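Local coordinates for putative cell adhesion protein (Bacteroides thetaiotaomicron, PDB 4DGU) that is a fimbrillin-like putative cell adhesion protein that binds zinc and probably serves as a pilus component on the surface of this gut bacterium, at residues A[26-29]-A[30-34]. Residues are numbered along the deposited sequence; the frame is centred on the assembly and turned at random.
Sequences LTRT and SNDLF
Arg28 folds back on Asp32, four residues further along the chain, where the loop after strand 13-20 turns into a short, weakly bonded helical turn about 30-33. From CB its chain sets off with CG anti to the backbone N (chi1 168°) and then bends twice, at chi2 and chi3, a course that lays CD 3.4 Å from OD2 of Asp32. Beyond CD, NE passes 4.2 Å from CD2 of Leu33, which lies over one face of the guanidinium near its rim, an apolar neighbour suited to a flat cation. NH1 completes a salt bridge, 3.1 Å from Asp32 OD2; the acceptor lies in the guanidinium plane, and the carboxylate stands almost perpendicular to it (86°). NE and NH2 bond to backbone O atoms of Pro25 and Asp24 of a second subunit, and Arg28 NH2 and Asp32 exchange salt bridges with their counterparts there. In this fimbrillin-like, strand-rich fold, Ser30 and Leu33 touch Thr225 of strand 225-230. Thr29 N donates to Asp32 OD2 at 3.2 Å, while Asp32 N donates to Thr29 O at 3.1 Å. Aspartate is short enough to reach back to that N and carries the charge Arg28 needs; the two donors meet OD2 from opposite faces of its plane and probably favour the ionised form. Thr29 OG1 packs 3.4 Å from CB of Asn31, whose ND2 bonds to Asp20 and OD1 to Tyr246 of a third subunit.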
loop_
_atom_site.group_PDB
_atom_site.type_symbol
_atom_site.label_atom_id
_atom_site.label_comp_id
_atom_site.label_asym_id
_atom_site.label_seq_id
_atom_site.Cartn_x
_atom_site.Cartn_y
_atom_site.Cartn_z
ATOM N N LEU A 26 -11.168 4.671 11.581
ATOM C CA LEU A 26 -10.031 5.307 10.924
ATOM C C LEU A 26 -10.230 5.441 9.423
ATOM O O LEU A 26 -9.384 6.042 8.770
ATOM C CB LEU A 26 -8.709 4.560 11.232
ATOM C CG LEU A 26 -7.947 5.100 12.469
ATOM C CD1 LEU A 26 -8.617 4.705 13.741
ATOM C CD2 LEU A 26 -6.502 4.580 12.518
ATOM N N THR A 27 -11.339 4.939 8.864
ATOM C CA THR A 27 -11.439 5.025 7.403
ATOM C C THR A 27 -12.364 6.148 6.868
ATOM O O THR A 27 -13.476 6.373 7.329
ATOM C CB THR A 27 -11.798 3.665 6.756
ATOM O OG1 THR A 27 -13.193 3.529 6.641
ATOM C CG2 THR A 27 -11.227 2.494 7.496
ATOM N N ARG A 28 -11.845 6.834 5.873
ATOM C CA ARG A 28 -12.541 7.846 5.112
ATOM C C ARG A 28 -13.554 7.147 4.180
ATOM O O ARG A 28 -13.210 6.171 3.521
ATOM C CB ARG A 28 -11.510 8.657 4.301
ATOM C CG ARG A 28 -12.072 9.592 3.222
ATOM C CD ARG A 28 -12.724 10.819 3.807
ATOM N NE ARG A 28 -11.726 11.802 4.212
ATOM C CZ ARG A 28 -11.724 12.435 5.378
ATOM N NH1 ARG A 28 -12.651 12.168 6.286
ATOM N NH2 ARG A 28 -10.776 13.319 5.657
ATOM N N THR A 29 -14.800 7.607 4.199
ATOM C CA THR A 29 -15.881 7.201 3.306
ATOM C C THR A 29 -16.283 8.453 2.586
ATOM O O THR A 29 -16.016 9.555 3.102
ATOM C CB THR A 29 -17.088 6.552 4.042
ATOM O OG1 THR A 29 -17.688 7.499 4.922
ATOM C CG2 THR A 29 -16.722 5.309 4.781
ATOM N N SER A 30 -16.941 8.316 1.424
ATOM C CA SER A 30 -17.425 9.474 0.665
ATOM C C SER A 30 -18.483 10.260 1.471
ATOM O O SER A 30 -18.721 11.436 1.185
ATOM C CB SER A 30 -17.994 9.045 -0.686
ATOM O OG SER A 30 -19.232 8.372 -0.517
ATOM N N ASN A 31 -19.121 9.590 2.461
ATOM C CA ASN A 31 -20.123 10.166 3.362
ATOM C C ASN A 31 -19.526 11.323 4.160
ATOM O O ASN A 31 -20.233 12.282 4.450
ATOM C CB ASN A 31 -20.666 9.091 4.335
ATOM C CG ASN A 31 -21.404 7.949 3.690
ATOM O OD1 ASN A 31 -20.818 7.006 3.152
ATOM N ND2 ASN A 31 -22.712 7.976 3.774
ATOM N N ASP A 32 -18.221 11.232 4.516
ATOM C CA ASP A 32 -17.502 12.246 5.276
ATOM C C ASP A 32 -17.489 13.586 4.554
ATOM O O ASP A 32 -17.643 14.633 5.196
ATOM C CB ASP A 32 -16.048 11.793 5.536
ATOM C CG ASP A 32 -15.886 10.588 6.427
ATOM O OD1 ASP A 32 -16.806 10.311 7.218
ATOM O OD2 ASP A 32 -14.806 9.969 6.392
ATOM N N LEU A 33 -17.239 13.538 3.227
ATOM C CA LEU A 33 -17.108 14.688 2.342
ATOM C C LEU A 33 -18.451 15.116 1.858
ATOM O O LEU A 33 -18.701 16.319 1.740
ATOM C CB LEU A 33 -16.211 14.336 1.127
ATOM C CG LEU A 33 -14.822 13.745 1.427
ATOM C CD1 LEU A 33 -14.188 13.158 0.186
ATOM C CD2 LEU A 33 -13.902 14.748 2.172
ATOM N N PHE A 34 -19.296 14.111 1.513
ATOM C CA PHE A 34 -20.631 14.268 0.973
ATOM C C PHE A 34 -21.664 13.554 1.859
ATOM O O PHE A 34 -22.080 12.433 1.541
ATOM C CB PHE A 34 -20.667 13.739 -0.455
ATOM C CG PHE A 34 -19.686 14.429 -1.365
ATOM C CD1 PHE A 34 -19.918 15.726 -1.806
ATOM C CD2 PHE A 34 -18.538 13.771 -1.804
ATOM C CE1 PHE A 34 -19.014 16.355 -2.670
ATOM C CE2 PHE A 34 -17.635 14.401 -2.668
ATOM C CZ PHE A 34 -17.879 15.688 -3.098
#